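PDB 4R01: putative NADH-flavin reductase from Streptococcus pneumoniae TIGR4, which probably binds a nicotinamide dinucleotide in its Rossmann fold and uses it to reduce a flavin, although this activity remains putative. Local coordinates for residues N10-K15 with I156-K161; A16-A21 with H26-I31; D54-F59 with E82-L87; T93-V98 with D136-K141; T147-A152 with I189-E194. All blocks are in the same frame, centred on the assembly; numbering follows the deposited sequence.

Interaction 1: residues N10-K15 with I156-K161. With SO4 (sulfate ion), chain C.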
# COMPACT_ATOMS: atom_id res chain seq x y z
N ASN A 10 28.39 -19.66 7.83
CA ASN A 10 27.84 -20.64 6.90
C ASN A 10 26.44 -20.26 6.44
O ASN A 10 25.95 -20.77 5.43
CB ASN A 10 27.83 -22.03 7.52
CG ASN A 10 29.19 -22.69 7.49
OD1 ASN A 10 29.98 -22.44 6.58
ND2 ASN A 10 29.47 -23.52 8.49
N GLY A 11 25.80 -19.37 7.19
CA GLY A 11 24.50 -18.86 6.81
C GLY A 11 24.59 -18.09 5.51
O GLY A 11 25.68 -17.68 5.10
N GLN A 12 23.46 -17.90 4.85
CA GLN A 12 23.44 -17.23 3.55
C GLN A 12 23.92 -15.79 3.66
O GLN A 12 24.69 -15.32 2.82
CB GLN A 12 22.04 -17.30 2.94
CG GLN A 12 21.62 -18.71 2.53
CD GLN A 12 20.15 -18.82 2.17
OE1 GLN A 12 19.77 -18.68 1.01
NE2 GLN A 12 19.32 -19.09 3.17
N ALA A 13 23.49 -15.09 4.71
CA ALA A 13 23.92 -13.72 4.92
C ALA A 13 25.37 -13.68 5.39
O ALA A 13 26.15 -12.82 4.98
CB ALA A 13 23.02 -13.02 5.93
N GLY A 14 25.72 -14.63 6.26
CA GLY A 14 27.06 -14.70 6.82
C GLY A 14 28.16 -14.84 5.78
O GLY A 14 29.15 -14.11 5.82
N LYS A 15 27.99 -15.77 4.85
CA LYS A 15 29.01 -15.99 3.84
C LYS A 15 28.98 -14.90 2.78
O LYS A 15 29.97 -14.66 2.09
CB LYS A 15 28.85 -17.37 3.19
CG LYS A 15 27.52 -17.61 2.52
CD LYS A 15 27.33 -19.09 2.21
CE LYS A 15 28.44 -19.62 1.32
NZ LYS A 15 28.26 -21.07 1.04
N ILE A 156 16.54 -10.51 -0.04
CA ILE A 156 16.61 -11.62 -0.99
C ILE A 156 18.01 -12.24 -1.08
O ILE A 156 18.96 -11.59 -1.52
CB ILE A 156 16.17 -11.15 -2.39
CG1 ILE A 156 14.81 -10.44 -2.32
CG2 ILE A 156 16.11 -12.32 -3.35
CD1 ILE A 156 14.53 -9.51 -3.47
N PRO A 157 18.12 -13.51 -0.66
CA PRO A 157 19.36 -14.30 -0.61
C PRO A 157 20.18 -14.26 -1.90
O PRO A 157 21.33 -13.82 -1.88
CB PRO A 157 18.86 -15.72 -0.34
CG PRO A 157 17.63 -15.52 0.45
CD PRO A 157 16.98 -14.28 -0.13
N ASP A 158 19.60 -14.73 -3.00
CA ASP A 158 20.34 -14.79 -4.25
C ASP A 158 19.89 -13.70 -5.22
O ASP A 158 19.91 -13.89 -6.44
CB ASP A 158 20.19 -16.17 -4.89
CG ASP A 158 20.80 -17.27 -4.03
OD1 ASP A 158 22.04 -17.36 -3.98
OD2 ASP A 158 20.03 -18.03 -3.41
N GLY A 159 19.49 -12.56 -4.66
CA GLY A 159 19.10 -11.42 -5.46
C GLY A 159 20.26 -10.86 -6.25
O GLY A 159 21.43 -11.07 -5.90
N GLU A 160 19.95 -10.15 -7.32
CA GLU A 160 20.96 -9.56 -8.19
C GLU A 160 21.82 -8.54 -7.44
O GLU A 160 21.31 -7.69 -6.72
CB GLU A 160 20.28 -8.89 -9.40
CG GLU A 160 21.24 -8.25 -10.39
CD GLU A 160 20.52 -7.64 -11.59
OE1 GLU A 160 19.29 -7.84 -11.72
OE2 GLU A 160 21.18 -6.97 -12.41
N LYS A 161 23.14 -8.65 -7.62
CA LYS A 161 24.07 -7.69 -7.04
C LYS A 161 24.11 -6.43 -7.91
O LYS A 161 24.84 -6.38 -8.90
CB LYS A 161 25.47 -8.29 -6.91
CG LYS A 161 26.48 -7.37 -6.27
CD LYS A 161 27.89 -7.67 -6.74
CE LYS A 161 28.53 -8.80 -5.94
NZ LYS A 161 29.60 -9.50 -6.71
S SO4 C . 26.92 -21.69 11.16
O1 SO4 C . 28.06 -20.98 10.58
O2 SO4 C . 26.81 -21.35 12.57
O3 SO4 C . 25.70 -21.30 10.46
O4 SO4 C . 27.12 -23.13 11.01
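Q12 meets P157 in a small surface contact between the glycine-rich turn of a Rossmann fold, where helix 12-24 begins, and the loop that follows strand 154-156. The contact is narrow: one amide oxygen rests on one proline ring. Beyond CG the glutamine chain runs out extended (chi2 169°), which carries its amide to the neighbouring loop, where OE1 lies against the pyrrolidine carbons of P157. D158 stands at the margin of the contact. A second subunit completes the site, since Q12 NE2 is hydrogen-bonded to the backbone oxygen of D72 of that subunit, and P157 packs on P71 of the same neighbour. The two ends of the amide thus serve different surfaces, and the partner chain helps fix its rotation. Within the turn, K15 N returns to G11 O to start the helix. At N10, where the segment starts, a sulfate ion, probably from the crystallisation liquor, is hydrogen-bonded to N10 N, weakly to N10 ND2, and also to R33 N, a placement consistent with an anion pocket for a phosphate of the dinucleotide. N10 N reaches sulfate O1 at 3.1 Å, while Q12 OE1 stands 3.4 Å from P157 CB.

Interaction 2: residues A16-A21 with H26-I31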
# COMPACT_ATOMS: atom_id res chain seq x y z
N ALA A 16 27.83 -14.23 2.65
CA ALA A 16 27.74 -13.07 1.78
C ALA A 16 28.68 -11.99 2.29
O ALA A 16 29.43 -11.39 1.52
CB ALA A 16 26.31 -12.56 1.71
N ILE A 17 28.66 -11.77 3.60
CA ILE A 17 29.52 -10.78 4.24
C ILE A 17 30.98 -11.22 4.21
O ILE A 17 31.88 -10.41 3.98
CB ILE A 17 29.08 -10.51 5.69
CG1 ILE A 17 27.61 -10.09 5.73
CG2 ILE A 17 29.95 -9.44 6.33
CD1 ILE A 17 27.08 -9.85 7.12
N VAL A 18 31.22 -12.51 4.46
CA VAL A 18 32.57 -13.07 4.42
C VAL A 18 33.19 -12.88 3.04
O VAL A 18 34.29 -12.34 2.92
CB VAL A 18 32.58 -14.57 4.78
CG1 VAL A 18 33.94 -15.19 4.44
CG2 VAL A 18 32.24 -14.78 6.25
N GLU A 19 32.47 -13.31 2.01
CA GLU A 19 32.96 -13.23 0.64
C GLU A 19 33.24 -11.79 0.23
O GLU A 19 34.21 -11.51 -0.47
CB GLU A 19 31.95 -13.87 -0.32
CG GLU A 19 32.36 -13.81 -1.78
CD GLU A 19 31.43 -14.59 -2.68
OE1 GLU A 19 30.75 -15.51 -2.18
OE2 GLU A 19 31.38 -14.30 -3.89
N GLU A 20 32.38 -10.87 0.66
CA GLU A 20 32.56 -9.46 0.37
C GLU A 20 33.77 -8.90 1.10
O GLU A 20 34.60 -8.22 0.51
CB GLU A 20 31.31 -8.66 0.73
CG GLU A 20 31.46 -7.15 0.57
CD GLU A 20 31.63 -6.72 -0.88
OE1 GLU A 20 31.15 -7.43 -1.78
OE2 GLU A 20 32.24 -5.65 -1.11
N ALA A 21 33.88 -9.22 2.39
CA ALA A 21 34.98 -8.71 3.22
C ALA A 21 36.33 -9.27 2.77
O ALA A 21 37.35 -8.59 2.85
CB ALA A 21 34.72 -9.03 4.68
N HIS A 26 40.42 -7.87 3.74
CA HIS A 26 40.48 -8.08 5.19
C HIS A 26 40.73 -9.54 5.52
O HIS A 26 40.38 -10.43 4.74
CB HIS A 26 39.18 -7.60 5.85
CG HIS A 26 38.77 -6.22 5.45
ND1 HIS A 26 39.23 -5.09 6.10
CD2 HIS A 26 37.95 -5.78 4.48
CE1 HIS A 26 38.70 -4.02 5.54
NE2 HIS A 26 37.92 -4.41 4.55
N GLU A 27 41.34 -9.80 6.68
CA GLU A 27 41.51 -11.18 7.13
C GLU A 27 40.33 -11.59 8.01
O GLU A 27 40.12 -11.05 9.10
CB GLU A 27 42.86 -11.36 7.85
CG GLU A 27 43.09 -10.52 9.10
CD GLU A 27 44.44 -10.80 9.75
OE1 GLU A 27 44.68 -11.97 10.15
OE2 GLU A 27 45.26 -9.87 9.88
N VAL A 28 39.56 -12.54 7.52
CA VAL A 28 38.29 -12.90 8.14
C VAL A 28 38.34 -14.25 8.84
O VAL A 28 38.74 -15.26 8.26
CB VAL A 28 37.15 -12.92 7.09
CG1 VAL A 28 35.81 -13.16 7.76
CG2 VAL A 28 37.13 -11.62 6.30
N THR A 29 37.93 -14.25 10.10
CA THR A 29 37.78 -15.48 10.86
C THR A 29 36.32 -15.90 10.87
O THR A 29 35.45 -15.11 11.25
CB THR A 29 38.28 -15.33 12.31
OG1 THR A 29 39.69 -15.11 12.32
CG2 THR A 29 37.97 -16.58 13.12
N ALA A 30 36.04 -17.12 10.45
CA ALA A 30 34.68 -17.64 10.48
C ALA A 30 34.43 -18.43 11.76
O ALA A 30 35.13 -19.40 12.05
CB ALA A 30 34.41 -18.50 9.27
N ILE A 31 33.43 -18.01 12.52
CA ILE A 31 33.01 -18.76 13.69
C ILE A 31 31.74 -19.52 13.34
O ILE A 31 30.67 -18.93 13.16
CB ILE A 31 32.78 -17.85 14.90
CG1 ILE A 31 34.09 -17.13 15.25
CG2 ILE A 31 32.27 -18.65 16.09
CD1 ILE A 31 34.00 -16.22 16.46
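The imidazole of H26 presents an edge, in plane, to the carbonyl oxygen of A21, with CD2 3.3 Å from A21 O. The rim beyond is fixed by other parts of the chain: ND1 is hydrogen-bonded to M2 N and NE2 to E196 OE2. Because M2 offers a backbone N-H, ND1 probably acts as acceptor, and NE2 would then carry the hydrogen that faces the carboxylate. This is the return half of a beta-alpha-beta crossover in the Rossmann fold, in which strand 3-7 leads through helix 12-24 into strand 27-32. The same A21 oxygen also receives the backbone N-H of H26 at 3.3 Å from H26 N, a moderately bent bond (147° at the hydrogen) with the donor a little out of the carbonyl plane. The first side-chain torsion of H26 (chi1 -51°) keeps the ring beside its own backbone N, and so N and CD2 converge on one acceptor. Further along the strand, V28 points at the helix and divides its methyls between two turns. V18 and V28 both rest on V6 of the neighbouring strand as well, which closes the apolar layer between helix and sheet. With CG1 placed opposite the backbone N (chi1 -175°), the other methyl comes to lie beside that N and meets the alanine: V28 CG2 is 3.9 Å from A21 CB, and V28 CG1 is 4.2 Å from V18 CG2.

Interaction 3: residues D54-F59 with E82-L87; sequences DDLTGF and ELFNQL
L56 drives one methyl, CD1, into the angle between F84 and L87 on helix 76-88, and that methyl makes the whole of the tight part. It sits at the rim of the F84 ring, near the ring plane, 3.7 Å from F84 CE1 and equally close to CD1 of the same ring; the leucine and phenylalanine side chains cross at about a right angle. On its other approach it meets the leucine of the next helical turn, with L56 CD1 3.8 Å from L87 CD1. An extended outer torsion (chi2 -168°) makes this methyl the foremost atom of L56, while its sister packs on I31 of strand 27-32. Around F84 the core continues: its ring meets that of F95 at about 30° and touches I7 and V62. The connection thus joins the short, weakly bonded helix 53-56 to helix 76-88, which packs against the sheet of the Rossmann fold. Away from this spot the contact opens quickly. T57 and G58 lie exposed, and D55 turns its carboxylate to K46 and T52 N instead. Since every touching atom is carbon, the union rests on shape and the exclusion of water, with no directional bond to dictate its exact register.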
# COMPACT_ATOMS: atom_id res chain seq x y z
N ASP A 54 38.61 -14.65 25.02
CA ASP A 54 39.82 -15.05 24.32
C ASP A 54 39.55 -15.49 22.88
O ASP A 54 40.45 -15.52 22.05
CB ASP A 54 40.54 -16.16 25.08
CG ASP A 54 41.20 -15.66 26.36
OD1 ASP A 54 41.46 -14.44 26.45
OD2 ASP A 54 41.47 -16.48 27.26
N ASP A 55 38.29 -15.83 22.59
CA ASP A 55 37.89 -16.15 21.23
C ASP A 55 37.68 -14.89 20.39
O ASP A 55 37.89 -14.89 19.18
CB ASP A 55 36.62 -16.99 21.22
CG ASP A 55 36.82 -18.36 21.82
OD1 ASP A 55 37.93 -18.92 21.68
OD2 ASP A 55 35.87 -18.88 22.43
N LEU A 56 37.27 -13.80 21.05
CA LEU A 56 36.92 -12.58 20.33
C LEU A 56 37.95 -11.47 20.47
O LEU A 56 37.77 -10.38 19.93
CB LEU A 56 35.56 -12.08 20.79
CG LEU A 56 34.38 -12.99 20.45
CD1 LEU A 56 33.05 -12.26 20.68
CD2 LEU A 56 34.48 -13.51 19.03
N THR A 57 39.03 -11.73 21.20
CA THR A 57 40.14 -10.78 21.28
C THR A 57 40.93 -10.80 19.98
O THR A 57 41.02 -11.83 19.31
CB THR A 57 41.09 -11.08 22.45
OG1 THR A 57 41.42 -12.48 22.45
CG2 THR A 57 40.44 -10.72 23.78
N GLY A 58 41.50 -9.66 19.62
CA GLY A 58 42.29 -9.56 18.40
C GLY A 58 41.44 -9.37 17.16
O GLY A 58 41.78 -9.87 16.09
N PHE A 59 40.32 -8.67 17.31
CA PHE A 59 39.46 -8.34 16.18
C PHE A 59 39.10 -6.86 16.17
O PHE A 59 38.79 -6.29 17.22
CB PHE A 59 38.18 -9.18 16.20
CG PHE A 59 38.39 -10.63 15.86
CD1 PHE A 59 38.70 -11.01 14.56
CD2 PHE A 59 38.28 -11.61 16.83
CE1 PHE A 59 38.89 -12.34 14.25
CE2 PHE A 59 38.47 -12.94 16.52
CZ PHE A 59 38.78 -13.31 15.22
N GLU A 82 23.24 -10.57 24.95
CA GLU A 82 23.69 -10.58 26.33
C GLU A 82 25.08 -11.21 26.43
O GLU A 82 25.93 -10.73 27.18
CB GLU A 82 22.71 -11.34 27.22
CG GLU A 82 22.62 -10.82 28.64
CD GLU A 82 21.84 -9.52 28.75
OE1 GLU A 82 20.64 -9.53 28.41
OE2 GLU A 82 22.43 -8.50 29.16
N LEU A 83 25.30 -12.27 25.66
CA LEU A 83 26.58 -12.95 25.63
C LEU A 83 27.68 -12.08 25.02
O LEU A 83 28.76 -11.94 25.59
CB LEU A 83 26.47 -14.26 24.84
CG LEU A 83 27.82 -14.88 24.45
CD1 LEU A 83 28.51 -15.50 25.66
CD2 LEU A 83 27.63 -15.90 23.34
N PHE A 84 27.39 -11.52 23.85
CA PHE A 84 28.38 -10.71 23.14
C PHE A 84 28.75 -9.47 23.94
O PHE A 84 29.91 -9.05 23.94
CB PHE A 84 27.86 -10.31 21.77
CG PHE A 84 28.08 -11.35 20.72
CD1 PHE A 84 29.36 -11.72 20.35
CD2 PHE A 84 27.01 -11.97 20.09
CE1 PHE A 84 29.58 -12.68 19.39
CE2 PHE A 84 27.21 -12.93 19.13
CZ PHE A 84 28.50 -13.29 18.77
N ASN A 85 27.77 -8.88 24.62
CA ASN A 85 28.03 -7.74 25.49
C ASN A 85 29.03 -8.11 26.59
O ASN A 85 29.97 -7.37 26.86
CB ASN A 85 26.73 -7.23 26.10
CG ASN A 85 26.95 -6.03 27.00
OD1 ASN A 85 27.27 -4.94 26.53
ND2 ASN A 85 26.75 -6.22 28.30
N GLN A 86 28.81 -9.26 27.20
CA GLN A 86 29.69 -9.78 28.22
C GLN A 86 31.10 -9.95 27.72
O GLN A 86 32.01 -9.79 28.46
CB GLN A 86 29.21 -11.13 28.71
CG GLN A 86 28.17 -11.08 29.80
CD GLN A 86 27.25 -12.29 29.80
OE1 GLN A 86 27.50 -13.28 29.12
NE2 GLN A 86 26.18 -12.22 30.57
N LEU A 87 31.25 -10.25 26.44
CA LEU A 87 32.54 -10.55 25.84
C LEU A 87 33.25 -9.32 25.30
O LEU A 87 34.48 -9.24 25.31
CB LEU A 87 32.38 -11.58 24.72
CG LEU A 87 31.82 -12.95 25.11
CD1 LEU A 87 31.78 -13.87 23.91
CD2 LEU A 87 32.64 -13.56 26.23

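Interaction 4: residues T93-V98 with D136-K141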
# COMPACT_ATOMS: atom_id res chain seq x y z
N THR A 93 36.39 -2.83 20.41
CA THR A 93 35.92 -3.62 19.28
C THR A 93 34.48 -3.29 18.88
O THR A 93 33.60 -3.15 19.73
CB THR A 93 36.01 -5.13 19.57
OG1 THR A 93 37.32 -5.43 20.08
CG2 THR A 93 35.75 -5.94 18.32
N ARG A 94 34.25 -3.16 17.57
CA ARG A 94 32.91 -2.92 17.04
C ARG A 94 32.11 -4.21 16.94
O ARG A 94 32.66 -5.26 16.59
CB ARG A 94 32.99 -2.25 15.67
CG ARG A 94 33.45 -0.80 15.71
CD ARG A 94 33.18 -0.10 14.38
NE ARG A 94 31.76 -0.07 14.06
CZ ARG A 94 31.26 0.45 12.94
NH1 ARG A 94 32.08 0.98 12.04
NH2 ARG A 94 29.96 0.44 12.72
N PHE A 95 30.82 -4.14 17.24
CA PHE A 95 29.96 -5.31 17.17
C PHE A 95 28.75 -5.02 16.29
O PHE A 95 27.81 -4.35 16.71
CB PHE A 95 29.53 -5.73 18.58
CG PHE A 95 28.48 -6.81 18.59
CD1 PHE A 95 28.74 -8.06 18.04
CD2 PHE A 95 27.24 -6.59 19.17
CE1 PHE A 95 27.79 -9.06 18.05
CE2 PHE A 95 26.28 -7.58 19.19
CZ PHE A 95 26.55 -8.82 18.63
N LEU A 96 28.78 -5.54 15.07
CA LEU A 96 27.70 -5.32 14.11
C LEU A 96 26.73 -6.49 14.10
O LEU A 96 27.13 -7.64 14.20
CB LEU A 96 28.25 -5.10 12.70
CG LEU A 96 28.65 -3.67 12.32
CD1 LEU A 96 29.86 -3.20 13.10
CD2 LEU A 96 28.90 -3.58 10.82
N VAL A 97 25.44 -6.17 13.98
CA VAL A 97 24.41 -7.20 13.95
C VAL A 97 23.62 -7.14 12.65
O VAL A 97 23.14 -6.07 12.25
CB VAL A 97 23.42 -7.06 15.13
CG1 VAL A 97 22.36 -8.14 15.07
CG2 VAL A 97 24.17 -7.11 16.45
N VAL A 98 23.49 -8.28 11.98
CA VAL A 98 22.57 -8.40 10.86
C VAL A 98 21.16 -8.49 11.42
O VAL A 98 20.77 -9.52 11.97
CB VAL A 98 22.86 -9.62 9.99
CG1 VAL A 98 21.84 -9.73 8.87
CG2 VAL A 98 24.27 -9.53 9.42
N ASP A 136 16.25 -3.78 21.06
CA ASP A 136 15.89 -3.07 22.29
C ASP A 136 16.89 -3.34 23.41
O ASP A 136 17.19 -2.46 24.22
CB ASP A 136 14.48 -3.46 22.75
CG ASP A 136 13.40 -2.95 21.81
OD1 ASP A 136 13.67 -2.02 21.03
OD2 ASP A 136 12.26 -3.48 21.87
N LEU A 137 17.43 -4.55 23.44
CA LEU A 137 18.39 -4.93 24.46
C LEU A 137 19.74 -4.24 24.23
O LEU A 137 20.44 -3.89 25.18
CB LEU A 137 18.57 -6.45 24.49
CG LEU A 137 19.37 -7.04 25.66
CD1 LEU A 137 18.79 -6.59 26.99
CD2 LEU A 137 19.39 -8.55 25.57
N LEU A 138 20.09 -4.04 22.96
CA LEU A 138 21.34 -3.39 22.61
C LEU A 138 21.41 -1.94 23.07
O LEU A 138 22.46 -1.46 23.48
CB LEU A 138 21.58 -3.46 21.10
CG LEU A 138 22.24 -4.73 20.55
CD1 LEU A 138 22.20 -4.75 19.03
CD2 LEU A 138 23.68 -4.83 21.05
N ARG A 139 20.28 -1.24 23.01
CA ARG A 139 20.26 0.18 23.38
C ARG A 139 20.61 0.40 24.85
O ARG A 139 21.03 1.48 25.24
CB ARG A 139 18.90 0.79 23.08
CG ARG A 139 18.50 0.71 21.62
CD ARG A 139 17.40 1.70 21.30
NE ARG A 139 16.81 1.46 19.99
CZ ARG A 139 17.29 1.94 18.85
NH1 ARG A 139 18.39 2.68 18.84
NH2 ARG A 139 16.67 1.67 17.71
N THR A 140 20.44 -0.64 25.67
CA THR A 140 20.75 -0.55 27.09
C THR A 140 22.22 -0.84 27.36
O THR A 140 22.71 -0.65 28.47
CB THR A 140 19.88 -1.51 27.91
OG1 THR A 140 20.19 -2.87 27.56
CG2 THR A 140 18.40 -1.26 27.65
N LYS A 141 22.93 -1.31 26.33
CA LYS A 141 24.35 -1.61 26.46
C LYS A 141 25.18 -0.35 26.22
O LYS A 141 25.59 -0.06 25.10
CB LYS A 141 24.76 -2.71 25.48
CG LYS A 141 24.01 -4.02 25.67
CD LYS A 141 23.96 -4.42 27.14
CE LYS A 141 23.27 -5.76 27.33
NZ LYS A 141 23.11 -6.11 28.76
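L138 reaches from the last turn of helix 125-138 toward strand 94-98, and its atoms meet the strand only at the tip. CB points at the strand, yet it and CG both stay more than 4.5 Å from it and merely carry the fork forward. There the branches part. CD1 goes to V97, with L138 CD1 4.0 Å from V97 CG2, the two side chains passing at an oblique angle; it also touches the ring of F148. CD2 goes to F95, where L138 CD2 stands 4.2 Å from F95 CE2, at the ring's edge and near its plane. F95 is brought there by a CG opposite its backbone N (chi1 172°), and it also touches L88 and L144. In the Rossmann topology, helix 125-138 connects strand 94-98 to strand 145-150, its neighbour in the parallel sheet, and L138 packs from the helix onto both strands, with W146 beside it. A type I turn runs from L138 to K141, with K141 N bonded to L138 O. One residue back, L137 O takes two donors from T140 on the same face of its plane: the backbone N at 3.3 Å, and the hydroxyl OG1 at 2.6 Å, tilted 24° from the carbonyl plane. K141, the last residue of the turn, forms a salt bridge through NZ with E82 OE2.

Interaction 5: residues T147-A152 with I189-E194; sequences TFVSPA and IGLVDE
V149 and L191 are brought together by two similar first torsions. In V149, CG1 lies opposite the backbone N (chi1 -173°), which turns CG2 to the helix; in L191, CG is likewise opposite its N (chi1 -171°), which swings the fork toward the strand although its CB does not itself point there. The methyls then meet, V149 CG2 at 4.2 Å from L191 CD1. The same leucine also covers L96 and V98 of the adjacent strand and I17 of helix 12-24, filling the seam between two helices and the sheet. One helical turn later the contact is looser: T147 CG2 stands 4.5 Å from E194 CG, an aliphatic touch beneath a polar network. Both residues are buried, and their polar ends are satisfied elsewhere. T147 OG1 is bonded to H200 O and R94 NH2, while E194 holds H200 ND1 through OE1 and forms a salt bridge with R94 NH2 through OE2. R94 therefore links the strand hydroxyl to the helix carboxylate and would be expected to favour the ionised form of that acid. Y187 OH adds a bond to V149 O from an earlier turn of the helix. Helix 184-196 is thus seated across a central parallel strand, which lies between strands 94-98 and 203-209, as part of one outer layer of the alpha/beta/alpha sandwich typical of Rossmann domains.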
# COMPACT_ATOMS: atom_id res chain seq x y z
N THR A 147 26.34 -1.74 16.42
CA THR A 147 25.64 -1.16 15.28
C THR A 147 24.67 -2.18 14.69
O THR A 147 25.09 -3.20 14.14
CB THR A 147 26.62 -0.67 14.19
OG1 THR A 147 27.46 0.35 14.72
CG2 THR A 147 25.85 -0.11 13.00
N PHE A 148 23.38 -1.89 14.82
CA PHE A 148 22.33 -2.74 14.29
C PHE A 148 22.09 -2.39 12.82
O PHE A 148 21.77 -1.25 12.49
CB PHE A 148 21.04 -2.56 15.10
CG PHE A 148 20.10 -3.73 15.02
CD1 PHE A 148 20.33 -4.87 15.78
CD2 PHE A 148 18.97 -3.68 14.22
CE1 PHE A 148 19.47 -5.94 15.73
CE2 PHE A 148 18.10 -4.76 14.16
CZ PHE A 148 18.35 -5.89 14.92
N VAL A 149 22.24 -3.37 11.94
CA VAL A 149 22.10 -3.11 10.51
C VAL A 149 20.84 -3.75 9.94
O VAL A 149 20.84 -4.91 9.54
CB VAL A 149 23.32 -3.60 9.73
CG1 VAL A 149 23.23 -3.17 8.28
CG2 VAL A 149 24.59 -3.07 10.36
N SER A 150 19.76 -2.97 9.91
CA SER A 150 18.49 -3.45 9.36
C SER A 150 18.54 -3.55 7.85
O SER A 150 19.01 -2.64 7.17
CB SER A 150 17.35 -2.51 9.78
OG SER A 150 16.98 -2.72 11.13
N PRO A 151 18.06 -4.68 7.30
CA PRO A 151 17.94 -4.84 5.86
C PRO A 151 16.63 -4.22 5.38
O PRO A 151 15.90 -3.64 6.19
CB PRO A 151 17.93 -6.35 5.67
CG PRO A 151 17.24 -6.85 6.90
CD PRO A 151 17.60 -5.88 8.02
N ALA A 152 16.33 -4.35 4.09
CA ALA A 152 15.06 -3.86 3.57
C ALA A 152 13.94 -4.83 3.92
O ALA A 152 14.19 -5.90 4.47
CB ALA A 152 15.15 -3.67 2.07
N ILE A 189 27.72 -5.44 0.85
CA ILE A 189 28.49 -4.29 0.40
C ILE A 189 28.29 -3.10 1.34
O ILE A 189 29.26 -2.47 1.77
CB ILE A 189 28.11 -3.88 -1.03
CG1 ILE A 189 28.48 -4.99 -2.02
CG2 ILE A 189 28.80 -2.58 -1.42
CD1 ILE A 189 28.19 -4.65 -3.46
N GLY A 190 27.04 -2.82 1.67
CA GLY A 190 26.72 -1.71 2.56
C GLY A 190 27.25 -1.92 3.96
O GLY A 190 27.75 -0.98 4.59
N LEU A 191 27.16 -3.15 4.45
CA LEU A 191 27.61 -3.47 5.80
C LEU A 191 29.13 -3.34 5.94
O LEU A 191 29.63 -2.82 6.94
CB LEU A 191 27.15 -4.88 6.18
CG LEU A 191 27.33 -5.32 7.64
CD1 LEU A 191 26.18 -6.22 8.06
CD2 LEU A 191 28.66 -6.03 7.83
N VAL A 192 29.87 -3.81 4.93
CA VAL A 192 31.33 -3.71 4.96
C VAL A 192 31.77 -2.25 4.78
O VAL A 192 32.81 -1.84 5.30
CB VAL A 192 31.97 -4.60 3.87
CG1 VAL A 192 33.49 -4.47 3.88
CG2 VAL A 192 31.59 -6.06 4.09
N ASP A 193 30.98 -1.47 4.05
CA ASP A 193 31.25 -0.04 3.92
C ASP A 193 31.18 0.65 5.27
O ASP A 193 31.98 1.52 5.58
CB ASP A 193 30.26 0.61 2.95
CG ASP A 193 30.55 0.27 1.50
OD1 ASP A 193 31.62 -0.31 1.23
OD2 ASP A 193 29.71 0.60 0.63
N GLU A 194 30.21 0.24 6.09
CA GLU A 194 30.07 0.77 7.44
C GLU A 194 31.22 0.29 8.33
O GLU A 194 31.52 0.89 9.36
CB GLU A 194 28.71 0.36 8.03
CG GLU A 194 28.50 0.74 9.49
CD GLU A 194 28.53 2.23 9.73
OE1 GLU A 194 28.11 3.00 8.83
OE2 GLU A 194 28.99 2.65 10.81

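In the fold
Four of the five contacts fasten helices or turns around the central sheet, on two sides. Interactions 2 and 5, centres 14 Å apart, lie on one face, where helices 12-24 and 184-196 pack together; interactions 3 and 4, 12 Å apart, lie on the other and touch each other directly. Interactions 4 and 5 are joined through neighbouring strands 94-98 and 145-150. Along the chain, interactions 2, 3 and 4 follow in series inside the long loop closed by interaction 1, which shares helix 12-24 with interaction 2 and alternates with interaction 5. Interaction 1, at the surface, places the glycine-rich turn and the probable dinucleotide site outside this layered core.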